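Local coordinates for ABC transporter, substrate-binding protein (Clostridium perfringens, PDB 4EDP) that probably captures a solute outside the cytoplasmic membrane and delivers it to an ABC transporter for uptake, at residues I87-L92 / N265-N270; N139-V144 / G259-F264; I168-I173 / A233-D238; A200-L205 / N344-I349. One frame throughout, in Å; residues are numbered along the deposited sequence. Where two conformers were deposited one is given.

Contact 1 (I87-L92 / N265-N270); sequences IDITYL and NTININ. With ACT (acetate ion), chain E.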
loop_
_atom_site.group_PDB
_atom_site.type_symbol
_atom_site.label_atom_id
_atom_site.label_comp_id
_atom_site.label_asym_id
_atom_site.label_seq_id
_atom_site.Cartn_x
_atom_site.Cartn_y
_atom_site.Cartn_z
ATOM N N ILE A 87 4.566 -18.970 -14.211
ATOM C CA ILE A 87 4.714 -17.539 -13.980
ATOM C C ILE A 87 6.203 -17.174 -13.810
ATOM O O ILE A 87 6.948 -17.886 -13.136
ATOM C CB ILE A 87 3.890 -17.115 -12.742
ATOM C CG1 ILE A 87 2.396 -17.353 -13.004
ATOM C CG2 ILE A 87 4.132 -15.649 -12.393
ATOM C CD1 ILE A 87 1.519 -17.011 -11.836
ATOM N N ASP A 88 6.617 -16.070 -14.438
ATOM C CA ASP A 88 7.997 -15.562 -14.366
ATOM C C ASP A 88 8.115 -14.440 -13.317
ATOM O O ASP A 88 9.030 -14.413 -12.487
ATOM C CB ASP A 88 8.427 -15.054 -15.738
ATOM C CG ASP A 88 8.548 -16.179 -16.766
ATOM O OD1 ASP A 88 9.289 -17.154 -16.483
ATOM O OD2 ASP A 88 7.949 -16.070 -17.863
ATOM N N ILE A 89 7.206 -13.488 -13.383
ATOM C CA ILE A 89 7.228 -12.417 -12.395
ATOM C C ILE A 89 5.846 -12.186 -11.827
ATOM O O ILE A 89 4.840 -12.348 -12.520
ATOM C CB ILE A 89 7.812 -11.107 -12.905
ATOM C CG1 ILE A 89 6.972 -10.514 -14.002
ATOM C CG2 ILE A 89 9.275 -11.281 -13.347
ATOM C CD1 ILE A 89 7.277 -9.069 -14.182
ATOM N N THR A 90 5.822 -11.773 -10.565
ATOM C CA THR A 90 4.591 -11.599 -9.831
ATOM C C THR A 90 4.449 -10.249 -9.151
ATOM O O THR A 90 5.314 -9.835 -8.365
ATOM C CB THR A 90 4.512 -12.690 -8.744
ATOM O OG1 THR A 90 4.535 -13.995 -9.361
ATOM C CG2 THR A 90 3.251 -12.545 -7.891
ATOM N N TYR A 91 3.358 -9.571 -9.475
ATOM C CA TYR A 91 2.995 -8.281 -8.865
ATOM C C TYR A 91 2.026 -8.556 -7.700
ATOM O O TYR A 91 0.996 -9.205 -7.890
ATOM C CB TYR A 91 2.259 -7.375 -9.862
ATOM C CG TYR A 91 3.048 -6.596 -10.895
ATOM C CD1 TYR A 91 3.555 -7.198 -12.033
ATOM C CD2 TYR A 91 3.205 -5.221 -10.769
ATOM C CE1 TYR A 91 4.238 -6.450 -13.000
ATOM C CE2 TYR A 91 3.880 -4.478 -11.715
ATOM C CZ TYR A 91 4.396 -5.098 -12.833
ATOM O OH TYR A 91 5.050 -4.356 -13.777
ATOM N N LEU A 92 2.349 -8.077 -6.500
ATOM C CA LEU A 92 1.482 -8.229 -5.327
ATOM C C LEU A 92 1.646 -7.065 -4.366
ATOM O O LEU A 92 2.660 -6.355 -4.381
ATOM C CB LEU A 92 1.832 -9.500 -4.517
ATOM C CG LEU A 92 1.603 -10.898 -5.126
ATOM C CD1 LEU A 92 2.358 -11.986 -4.343
ATOM C CD2 LEU A 92 0.108 -11.175 -5.200
ATOM N N ASN A 265 3.488 -1.926 -3.311
ATOM C CA ASN A 265 3.210 -3.076 -4.149
ATOM C C ASN A 265 4.606 -3.408 -4.674
ATOM O O ASN A 265 5.392 -2.508 -4.974
ATOM C CB ASN A 265 2.240 -2.792 -5.294
ATOM C CG ASN A 265 0.845 -2.462 -4.797
ATOM O OD1 ASN A 265 0.458 -2.854 -3.690
ATOM N ND2 ASN A 265 0.080 -1.773 -5.620
ATOM N N THR A 266 4.917 -4.691 -4.796
ATOM C CA THR A 266 6.234 -5.113 -5.217
ATOM C C THR A 266 6.196 -6.078 -6.390
ATOM O O THR A 266 5.147 -6.616 -6.721
ATOM C CB THR A 266 6.950 -5.854 -4.056
ATOM O OG1 THR A 266 6.301 -7.102 -3.791
ATOM C CG2 THR A 266 6.995 -5.001 -2.778
ATOM N N ILE A 267 7.354 -6.297 -7.009
ATOM C CA ILE A 267 7.469 -7.261 -8.113
ATOM C C ILE A 267 8.542 -8.268 -7.724
ATOM O O ILE A 267 9.673 -7.887 -7.390
ATOM C CB ILE A 267 7.913 -6.632 -9.456
ATOM C CG1 ILE A 267 7.064 -5.429 -9.821
ATOM C CG2 ILE A 267 7.893 -7.696 -10.581
ATOM C CD1 ILE A 267 7.577 -4.656 -11.035
ATOM N N ASN A 268 8.177 -9.544 -7.763
ATOM C CA ASN A 268 9.071 -10.654 -7.458
ATOM C C ASN A 268 9.318 -11.564 -8.651
ATOM O O ASN A 268 8.491 -11.638 -9.586
ATOM C CB ASN A 268 8.459 -11.491 -6.331
ATOM C CG ASN A 268 8.759 -10.931 -4.990
ATOM O OD1 ASN A 268 9.833 -11.192 -4.444
ATOM N ND2 ASN A 268 7.804 -10.172 -4.418
ATOM N N ILE A 269 10.455 -12.244 -8.622
ATOM C CA ILE A 269 10.783 -13.224 -9.635
ATOM C C ILE A 269 10.460 -14.604 -9.069
ATOM O O ILE A 269 10.929 -14.979 -7.993
ATOM C CB ILE A 269 12.278 -13.194 -10.048
ATOM C CG1 ILE A 269 12.631 -11.848 -10.682
ATOM C CG2 ILE A 269 12.567 -14.324 -11.042
ATOM C CD1 ILE A 269 14.092 -11.737 -11.178
ATOM N N ASN A 270 9.631 -15.360 -9.779
ATOM C CA ASN A 270 9.277 -16.702 -9.316
ATOM C C ASN A 270 10.454 -17.660 -9.408
ATOM O O ASN A 270 11.184 -17.690 -10.385
ATOM C CB ASN A 270 8.063 -17.250 -10.055
ATOM C CG ASN A 270 6.847 -16.433 -9.812
ATOM O OD1 ASN A 270 6.829 -15.232 -10.106
ATOM N ND2 ASN A 270 5.795 -17.067 -9.282
HETATM C C ACT E . 3.944 -1.031 -13.209
HETATM O O ACT E . 4.947 -1.737 -13.504
HETATM O OXT ACT E . 4.181 0.138 -12.803
HETATM C CH3 ACT E . 2.535 -1.531 -13.338
HETATM O O HOH W 1 5.313 -9.395 -5.542
#

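Contact 2 (N139-V144 / G259-F264); sequences NSIGIV and GTYLNF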
loop_
_atom_site.group_PDB
_atom_site.type_symbol
_atom_site.label_atom_id
_atom_site.label_comp_id
_atom_site.label_asym_id
_atom_site.label_seq_id
_atom_site.Cartn_x
_atom_site.Cartn_y
_atom_site.Cartn_z
ATOM N N ASN A 139 1.800 3.957 -1.630
ATOM C CA ASN A 139 0.573 4.652 -1.276
ATOM C C ASN A 139 0.728 5.112 0.180
ATOM O O ASN A 139 1.580 4.581 0.921
ATOM C CB ASN A 139 -0.643 3.734 -1.321
ATOM C CG ASN A 139 -0.837 3.076 -2.667
ATOM O OD1 ASN A 139 -0.893 3.746 -3.699
ATOM N ND2 ASN A 139 -0.995 1.767 -2.656
ATOM N N SER A 140 -0.100 6.060 0.599
ATOM C CA SER A 140 -0.055 6.544 2.007
ATOM C C SER A 140 -1.454 6.806 2.517
ATOM O O SER A 140 -2.430 6.714 1.770
ATOM C CB SER A 140 0.783 7.814 2.172
ATOM O OG SER A 140 0.218 8.962 1.529
ATOM N N ILE A 141 -1.537 7.130 3.802
ATOM C CA ILE A 141 -2.793 7.474 4.441
ATOM C C ILE A 141 -2.691 8.860 5.056
ATOM O O ILE A 141 -1.621 9.456 5.104
ATOM C CB ILE A 141 -3.201 6.459 5.530
ATOM C CG1 ILE A 141 -2.067 6.261 6.542
ATOM C CG2 ILE A 141 -3.612 5.102 4.876
ATOM C CD1 ILE A 141 -2.432 5.353 7.687
ATOM N N GLY A 142 -3.830 9.370 5.486
ATOM C CA GLY A 142 -3.907 10.650 6.153
ATOM C C GLY A 142 -5.204 10.650 6.913
ATOM O O GLY A 142 -5.946 9.641 6.914
ATOM N N ILE A 143 -5.466 11.756 7.603
ATOM C CA ILE A 143 -6.741 11.917 8.294
ATOM C C ILE A 143 -7.559 12.884 7.422
ATOM O O ILE A 143 -7.246 14.078 7.304
ATOM C CB ILE A 143 -6.610 12.514 9.698
ATOM C CG1 ILE A 143 -5.634 11.691 10.558
ATOM C CG2 ILE A 143 -8.010 12.576 10.352
ATOM C CD1 ILE A 143 -5.346 12.310 11.936
ATOM N N VAL A 144 -8.584 12.361 6.774
ATOM C CA VAL A 144 -9.466 13.183 5.960
ATOM C C VAL A 144 -10.434 13.794 6.942
ATOM O O VAL A 144 -11.095 13.068 7.701
ATOM C CB VAL A 144 -10.187 12.349 4.897
ATOM C CG1 VAL A 144 -11.149 13.253 4.044
ATOM C CG2 VAL A 144 -9.151 11.653 4.037
ATOM N N GLY A 259 4.376 11.571 11.212
ATOM C CA GLY A 259 4.576 10.820 9.991
ATOM C C GLY A 259 3.395 9.955 9.606
ATOM O O GLY A 259 2.700 9.431 10.471
ATOM N N THR A 260 3.142 9.884 8.308
ATOM C CA THR A 260 2.136 9.000 7.740
ATOM C C THR A 260 2.736 7.587 7.660
ATOM O O THR A 260 3.891 7.356 8.069
ATOM C CB THR A 260 1.754 9.412 6.285
ATOM O OG1 THR A 260 0.664 8.593 5.815
ATOM C CG2 THR A 260 2.908 9.231 5.366
ATOM N N TYR A 261 1.908 6.631 7.238
ATOM C CA TYR A 261 2.312 5.247 7.027
ATOM C C TYR A 261 2.179 4.925 5.548
ATOM O O TYR A 261 1.187 5.280 4.905
ATOM C CB TYR A 261 1.440 4.269 7.829
ATOM C CG TYR A 261 1.769 4.261 9.297
ATOM C CD1 TYR A 261 1.309 5.263 10.137
ATOM C CD2 TYR A 261 2.534 3.240 9.847
ATOM C CE1 TYR A 261 1.625 5.265 11.486
ATOM C CE2 TYR A 261 2.855 3.230 11.200
ATOM C CZ TYR A 261 2.393 4.235 12.008
ATOM O OH TYR A 261 2.692 4.251 13.343
ATOM N N LEU A 262 3.213 4.294 4.999
ATOM C CA LEU A 262 3.201 3.899 3.611
ATOM C C LEU A 262 2.890 2.426 3.457
ATOM O O LEU A 262 3.065 1.635 4.394
ATOM C CB LEU A 262 4.590 4.096 2.991
ATOM C CG LEU A 262 5.234 5.470 3.130
ATOM C CD1 LEU A 262 6.624 5.482 2.465
ATOM C CD2 LEU A 262 4.314 6.534 2.571
ATOM N N ASN A 263 2.389 2.073 2.280
ATOM C CA ASN A 263 2.246 0.669 1.890
ATOM C C ASN A 263 2.803 0.599 0.456
ATOM O O ASN A 263 2.810 1.609 -0.258
ATOM C CB ASN A 263 0.845 0.097 2.040
ATOM C CG ASN A 263 -0.165 0.753 1.159
ATOM O OD1 ASN A 263 -0.323 0.390 -0.017
ATOM N ND2 ASN A 263 -0.928 1.677 1.739
ATOM N N PHE A 264 3.313 -0.566 0.082
ATOM C CA PHE A 264 3.932 -0.771 -1.230
ATOM C C PHE A 264 3.344 -1.951 -1.985
ATOM O O PHE A 264 2.794 -2.867 -1.376
ATOM C CB PHE A 264 5.421 -1.140 -1.032
ATOM C CG PHE A 264 6.223 -0.130 -0.221
ATOM C CD1 PHE A 264 6.558 1.095 -0.755
ATOM C CD2 PHE A 264 6.653 -0.427 1.050
ATOM C CE1 PHE A 264 7.283 2.032 -0.027
ATOM C CE2 PHE A 264 7.384 0.507 1.776
ATOM C CZ PHE A 264 7.681 1.739 1.241
#

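Contact 3 (I168-I173 / A233-D238); sequences IAIPDI and AAVASD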
loop_
_atom_site.group_PDB
_atom_site.type_symbol
_atom_site.label_atom_id
_atom_site.label_comp_id
_atom_site.label_asym_id
_atom_site.label_seq_id
_atom_site.Cartn_x
_atom_site.Cartn_y
_atom_site.Cartn_z
ATOM N N ILE A 168 -15.943 9.220 13.656
ATOM C CA ILE A 168 -14.844 8.789 12.782
ATOM C C ILE A 168 -15.026 7.407 12.167
ATOM O O ILE A 168 -15.786 6.580 12.663
ATOM C CB ILE A 168 -13.433 8.816 13.505
ATOM C CG1 ILE A 168 -13.184 7.601 14.387
ATOM C CG2 ILE A 168 -13.225 10.134 14.299
ATOM C CD1 ILE A 168 -11.764 7.590 15.005
ATOM N N ALA A 169 -14.333 7.192 11.051
ATOM C CA ALA A 169 -14.284 5.889 10.393
ATOM C C ALA A 169 -12.808 5.495 10.273
ATOM O O ALA A 169 -11.952 6.351 9.995
ATOM C CB ALA A 169 -14.952 5.914 9.007
ATOM N N ILE A 170 -12.525 4.215 10.481
ATOM C CA ILE A 170 -11.172 3.682 10.393
ATOM C C ILE A 170 -11.204 2.423 9.507
ATOM O O ILE A 170 -12.232 1.746 9.390
ATOM C CB ILE A 170 -10.563 3.379 11.788
ATOM C CG1 ILE A 170 -11.315 2.245 12.489
ATOM C CG2 ILE A 170 -10.561 4.669 12.668
ATOM C CD1 ILE A 170 -10.816 1.909 13.926
ATOM N N PRO A 171 -10.083 2.124 8.849
ATOM C CA PRO A 171 -10.024 0.953 8.002
ATOM C C PRO A 171 -10.060 -0.330 8.808
ATOM O O PRO A 171 -9.474 -0.403 9.905
ATOM C CB PRO A 171 -8.663 1.099 7.301
ATOM C CG PRO A 171 -7.847 1.856 8.250
ATOM C CD PRO A 171 -8.808 2.861 8.845
ATOM N N ASP A 172 -10.738 -1.341 8.279
ATOM C CA ASP A 172 -10.830 -2.608 8.976
ATOM C C ASP A 172 -9.481 -3.319 8.941
ATOM O O ASP A 172 -8.643 -3.067 8.056
ATOM C CB ASP A 172 -11.887 -3.509 8.344
ATOM C CG ASP A 172 -12.176 -4.724 9.193
ATOM O OD1 ASP A 172 -12.509 -4.549 10.385
ATOM O OD2 ASP A 172 -12.055 -5.844 8.666
ATOM N N ILE A 173 -9.276 -4.202 9.906
ATOM C CA ILE A 173 -8.023 -4.958 10.015
ATOM C C ILE A 173 -7.679 -5.749 8.757
ATOM O O ILE A 173 -6.492 -5.945 8.460
ATOM C CB ILE A 173 -8.060 -5.903 11.239
ATOM C CG1 ILE A 173 -6.670 -6.481 11.526
ATOM C CG2 ILE A 173 -9.120 -6.999 11.049
ATOM C CD1 ILE A 173 -5.580 -5.387 11.853
ATOM N N ALA A 233 -14.376 12.757 10.380
ATOM C CA ALA A 233 -12.996 12.351 10.072
ATOM C C ALA A 233 -12.852 10.878 9.738
ATOM O O ALA A 233 -13.623 10.040 10.213
ATOM C CB ALA A 233 -12.063 12.677 11.260
ATOM N N ALA A 234 -11.869 10.562 8.903
ATOM C CA ALA A 234 -11.567 9.170 8.582
ATOM C C ALA A 234 -10.082 8.964 8.323
ATOM O O ALA A 234 -9.419 9.828 7.730
ATOM C CB ALA A 234 -12.374 8.677 7.346
ATOM N N VAL A 235 -9.545 7.849 8.795
ATOM C CA VAL A 235 -8.173 7.484 8.458
ATOM C C VAL A 235 -8.358 6.833 7.089
ATOM O O VAL A 235 -9.076 5.842 6.971
ATOM C CB VAL A 235 -7.553 6.502 9.456
ATOM C CG1 VAL A 235 -6.225 5.975 8.939
ATOM C CG2 VAL A 235 -7.417 7.145 10.827
ATOM N N ALA A 236 -7.735 7.387 6.061
ATOM C CA ALA A 236 -7.955 6.909 4.712
ATOM C C ALA A 236 -6.774 7.152 3.781
ATOM O O ALA A 236 -5.952 8.030 4.002
ATOM C CB ALA A 236 -9.170 7.606 4.152
ATOM N N SER A 237 -6.751 6.390 2.697
ATOM C CA SER A 237 -5.694 6.478 1.715
ATOM C C SER A 237 -5.754 7.740 0.874
ATOM O O SER A 237 -6.785 8.419 0.793
ATOM C CB SER A 237 -5.798 5.278 0.775
ATOM O OG SER A 237 -6.973 5.374 -0.041
ATOM N N ASP A 238 -4.628 8.034 0.236
ATOM C CA ASP A 238 -4.509 9.122 -0.706
ATOM C C ASP A 238 -5.573 8.984 -1.804
ATOM O O ASP A 238 -6.225 9.971 -2.175
ATOM C CB ASP A 238 -3.089 9.161 -1.295
ATOM C CG ASP A 238 -2.538 7.766 -1.683
ATOM O OD1 ASP A 238 -3.286 6.765 -1.766
ATOM O OD2 ASP A 238 -1.319 7.691 -1.930
#

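Contact 4 (A200-L205 / N344-I349); sequences AAFKEL and NNWNRI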
loop_
_atom_site.group_PDB
_atom_site.type_symbol
_atom_site.label_atom_id
_atom_site.label_comp_id
_atom_site.label_asym_id
_atom_site.label_seq_id
_atom_site.Cartn_x
_atom_site.Cartn_y
_atom_site.Cartn_z
ATOM N N ALA A 200 -0.785 -3.491 23.945
ATOM C CA ALA A 200 -1.062 -2.118 24.357
ATOM C C ALA A 200 -1.800 -1.358 23.253
ATOM O O ALA A 200 -2.674 -0.555 23.527
ATOM C CB ALA A 200 0.236 -1.380 24.743
ATOM N N ALA A 201 -1.467 -1.658 22.004
ATOM C CA ALA A 201 -2.111 -0.993 20.877
ATOM C C ALA A 201 -3.590 -1.356 20.913
ATOM O O ALA A 201 -4.454 -0.504 20.703
ATOM C CB ALA A 201 -1.480 -1.420 19.563
ATOM N N PHE A 202 -3.889 -2.625 21.181
ATOM C CA PHE A 202 -5.282 -3.038 21.219
ATOM C C PHE A 202 -6.045 -2.414 22.375
ATOM O O PHE A 202 -7.243 -2.128 22.215
ATOM C CB PHE A 202 -5.466 -4.556 21.062
ATOM C CG PHE A 202 -5.327 -5.010 19.637
ATOM C CD1 PHE A 202 -6.346 -4.808 18.738
ATOM C CD2 PHE A 202 -4.166 -5.606 19.189
ATOM C CE1 PHE A 202 -6.218 -5.196 17.414
ATOM C CE2 PHE A 202 -4.038 -5.987 17.867
ATOM C CZ PHE A 202 -5.074 -5.788 16.985
ATOM N N LYS A 203 -5.369 -2.136 23.498
ATOM C CA LYS A 203 -6.019 -1.456 24.616
ATOM C C LYS A 203 -6.358 -0.021 24.194
ATOM O O LYS A 203 -7.395 0.517 24.612
ATOM C CB LYS A 203 -5.158 -1.462 25.880
ATOM C CG LYS A 203 -4.986 -2.825 26.540
ATOM C CD LYS A 203 -6.302 -3.410 27.046
ATOM C CE LYS A 203 -6.061 -4.707 27.819
ATOM N NZ LYS A 203 -7.321 -5.279 28.386
ATOM N N GLU A 204 -5.503 0.604 23.377
ATOM C CA GLU A 204 -5.796 1.959 22.880
ATOM C C GLU A 204 -6.952 1.900 21.879
ATOM O O GLU A 204 -7.775 2.809 21.827
ATOM C CB GLU A 204 -4.580 2.644 22.272
ATOM C CG GLU A 204 -3.504 3.009 23.273
ATOM C CD GLU A 204 -3.936 4.104 24.257
ATOM O OE1 GLU A 204 -4.972 4.766 24.057
ATOM O OE2 GLU A 204 -3.212 4.316 25.233
ATOM N N LEU A 205 -7.020 0.843 21.091
ATOM C CA LEU A 205 -8.142 0.681 20.153
ATOM C C LEU A 205 -9.462 0.536 20.927
ATOM O O LEU A 205 -10.493 1.060 20.486
ATOM C CB LEU A 205 -7.902 -0.466 19.180
ATOM C CG LEU A 205 -6.801 -0.202 18.136
ATOM C CD1 LEU A 205 -6.458 -1.460 17.386
ATOM C CD2 LEU A 205 -7.243 0.903 17.144
ATOM N N ASN A 344 -8.213 -11.596 15.354
ATOM C CA ASN A 344 -9.046 -12.050 16.468
ATOM C C ASN A 344 -9.290 -10.917 17.464
ATOM O O ASN A 344 -10.433 -10.636 17.828
ATOM C CB ASN A 344 -8.410 -13.248 17.183
ATOM C CG ASN A 344 -8.500 -14.530 16.381
ATOM O OD1 ASN A 344 -9.123 -14.567 15.322
ATOM N ND2 ASN A 344 -7.901 -15.601 16.898
ATOM N N ASN A 345 -8.216 -10.267 17.890
ATOM C CA ASN A 345 -8.309 -9.144 18.843
ATOM C C ASN A 345 -9.171 -7.999 18.312
ATOM O O ASN A 345 -9.997 -7.434 19.036
ATOM C CB ASN A 345 -6.928 -8.569 19.140
ATOM C CG ASN A 345 -6.120 -9.403 20.124
ATOM O OD1 ASN A 345 -6.665 -10.202 20.886
ATOM N ND2 ASN A 345 -4.805 -9.173 20.143
ATOM N N TRP A 346 -8.960 -7.658 17.046
ATOM C CA TRP A 346 -9.682 -6.558 16.395
ATOM C C TRP A 346 -11.173 -6.831 16.362
ATOM O O TRP A 346 -11.973 -5.996 16.782
ATOM C CB TRP A 346 -9.174 -6.384 14.967
ATOM C CG TRP A 346 -9.820 -5.266 14.193
ATOM C CD1 TRP A 346 -11.014 -5.310 13.515
ATOM C CD2 TRP A 346 -9.279 -3.951 13.969
ATOM N NE1 TRP A 346 -11.245 -4.103 12.899
ATOM C CE2 TRP A 346 -10.193 -3.257 13.154
ATOM C CE3 TRP A 346 -8.099 -3.308 14.363
ATOM C CZ2 TRP A 346 -9.977 -1.942 12.751
ATOM C CZ3 TRP A 346 -7.878 -2.004 13.964
ATOM C CH2 TRP A 346 -8.817 -1.328 13.163
ATOM N N ASN A 347 -11.539 -8.003 15.853
ATOM C CA ASN A 347 -12.941 -8.381 15.771
ATOM C C ASN A 347 -13.607 -8.451 17.145
ATOM O O ASN A 347 -14.749 -8.047 17.295
ATOM C CB ASN A 347 -13.100 -9.702 15.007
ATOM C CG ASN A 347 -12.780 -9.563 13.519
ATOM O OD1 ASN A 347 -12.825 -8.462 12.971
ATOM N ND2 ASN A 347 -12.485 -10.678 12.860
ATOM N N ARG A 348 -12.896 -8.969 18.139
ATOM C CA ARG A 348 -13.420 -9.047 19.498
ATOM C C ARG A 348 -13.733 -7.645 20.010
ATOM O O ARG A 348 -14.761 -7.417 20.644
ATOM C CB ARG A 348 -12.398 -9.735 20.409
ATOM C CG ARG A 348 -12.749 -9.769 21.896
ATOM C CD ARG A 348 -11.686 -10.533 22.679
ATOM N NE ARG A 348 -10.348 -9.979 22.478
ATOM C CZ ARG A 348 -9.834 -8.962 23.169
ATOM N NH1 ARG A 348 -10.540 -8.371 24.127
ATOM N NH2 ARG A 348 -8.608 -8.526 22.897
ATOM N N ILE A 349 -12.850 -6.702 19.704
ATOM C CA ILE A 349 -12.997 -5.315 20.139
ATOM C C ILE A 349 -13.975 -4.461 19.367
ATOM O O ILE A 349 -14.783 -3.748 19.956
ATOM C CB ILE A 349 -11.664 -4.552 20.014
ATOM C CG1 ILE A 349 -10.703 -4.976 21.106
ATOM C CG2 ILE A 349 -11.905 -3.068 20.136
ATOM C CD1 ILE A 349 -9.367 -4.267 21.007
#

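Contact 1 (I87-L92 / N265-N270)
Tyr91 and Ile267 each swing their first side-chain branch (CG and CG1) back beside their own backbone N, with chi1 -80° for Tyr91 and -51° for Ile267, and the two side chains consequently run side by side from neighbouring strands. Ile267 CG1 rides over one face of the phenol ring, 4.0 Å from the centroid of Tyr91 and shifted toward the rim, in a CH-pi contact. Its CD1 carries on along the ring to Tyr91 CZ at 3.7 Å. Behind it, Ile267 CG2 packs on Ile89 CD1 (3.9 Å), and helix 276-286 lies against this side through Ala279 and Phe282. Tyr91 OH donates a 2.6 Å hydrogen bond to O of an acetate ion, which sits at the ring edge; the acetate probably comes from the crystallisation liquor, although such ions often settle in pockets.

The strands are antiparallel, and Thr90/Asn268 and Leu92/Thr266 are the hydrogen-bonded pairs. The strand order 65-69, 37-41, 89-93, 262-269, with the last antiparallel to the rest, is consistent with a type II solute-binding protein.

On the face bearing Thr90, Thr266 and Asn268, one water is gripped three times. The water donates to Thr90 O, accepts from Asn268 ND2 at 2.8 Å, and bonds to Thr266 OG1 at 3.0 Å. Asn268 OD1 is taken by Gly133 N, which leaves both ends of this buried amide satisfied. At the Asp88 end, Asn270 N donates to Asp88 O at 2.9 Å, while the Asp88 carboxylate bonds to Ser273, Asn275 and Val38.

Contact 2 (N139-V144 / G259-F264)
Asn139 lays its side chain obliquely against that of Asn263, with the two amide planes 52° apart. ND2 of Asn139 donates to OD1 of Asn263 at 3.1 Å in a nearly straight bond (165°), and the acceptor lies close to the plane of the donating amide. Asn263 meets it because its CG is tucked between its own backbone N and carbonyl carbon (chi1 64°), which bends the amide toward the partner strand. Beneath this bridge the same two residues form a hydrogen-bonded antiparallel pair: Asn139 N to Asn263 O is 2.9 Å and Asn263 N to Asn139 O is 3.0 Å, so three bonds join one residue pair.

Further along, the pairing decays. Ile141 N reaches Tyr261 O only weakly, at 3.5 Å, and a side chain takes over the next step as Thr260 OG1 donates to Ile141 O over a short 2.5 Å. Ser140 CB rests on Leu262 CD2 at 3.8 Å, while Ser140 OG turns to Thr319. On the other face, Ile141 CD1 meets Tyr261 CB at 4.0 Å, and the phenol hydroxyl beyond bonds to Glu187.

Strand 135-145 pairs here with 262-269 and, farther on, with 233-237 and 252-254 of the other lobe. The two antiparallel strands meet where the chain passes between the lobes, consistent with the interdomain crossover, and probably the hinge, of type II solute-binding proteins.

Contact 3 (I168-I173 / A233-D238)
Ile168 and Ala169 run parallel to Ala233 and Ala234, the strand axes 12° apart and 4.7 Å from each other at closest approach. Ala169 bonds to the two residues flanking Ala234, its N donating to Ala233 O and its O accepting from Val235 N, each at 3.1 Å. The ladder stops at Pro171, which has no N-H: its CD lies 3.5 Å from Val235 O, and that carbonyl takes the hydroxyl of Tyr216 instead. The proline ring crosses the valine obliquely, CD lying 3.9 Å from Val235 CB.

Side chains are small where the strands are closest. Ala169 CB and Ala234 CB sit 4.1 Å apart, and Leu222 of helix 219-227 packs on both. On the reverse face, Ile168 CG2 meets Ala233 CB, also at 4.1 Å, and Ile170 packs on Trp346 and Met350 of helix 332-350. Past the pairing, Ser237 serves as N-cap of helix 238-247, its OG bonding to Ala240 N.

Parallel strands flanked by helices on both faces are the arrangement found in the alpha/beta lobes of solute-binding proteins.

Contact 4 (A200-L205 / N344-I349)
Asn345, whose CB presses on Phe202, receives on OD1 a long hydrogen bond from Arg348 NH2 (3.3 Å), one turn on in the same helix. The acceptor lies in the guanidinium plane, but the donor stands well above the plane of the amide carbonyl. Asn345 CB lies over the centre of the Phe202 ring, 3.7 Å from its centroid in a CH-pi contact, with the amide plane turned 64° from the ring.

Phe202 spans the gap between two helices that run 19° from parallel with axes 10.5 Å apart. Ile349 CD1 comes in at its edge, 3.8 Å from Phe202 CD1, and Trp342 meets the ring edge-to-face. Trp346 has CG anti to its backbone N (chi1 -179°), which brings the indole to Phe202 and Leu205: Phe202 CE1 approaches its edge and Leu205 CD1 touches Trp346 CZ3 at 3.7 Å. The indole NE1 bonds weakly to Asp172.

Lys203 NZ and Arg348 NH1, 6.2 Å apart, are like charges on the exposed side. No hydrogen bond joins the two segments, so their cohesion rests on aromatic and aliphatic packing and the CH-pi contact, with Arg348 bonding to Asn345 within its own helix.

Contacts 1, 2 and 3 lie in the sheet, and contact 4 joins helices at the periphery, its centre about 22 Å from the centre of the chain, though its touching side chains are mostly buried. Strand 262-269 serves contacts 1 and 2: in the first it forms a regular antiparallel ladder, in the second its pairing is weaker at its start, where the chain arrives from the other lobe. Contact 3, a parallel pair in the second lobe, joins contact 2 through backbone bonds of Gly142 and Val144 to Ala236 and Ala234. Trp346 then links contacts 3 and 4, packing on Ile170 and Ile173. Backbone bonds dominate the strand contacts, supplemented by a water bridge in contact 1 and side-chain bonds in contact 2.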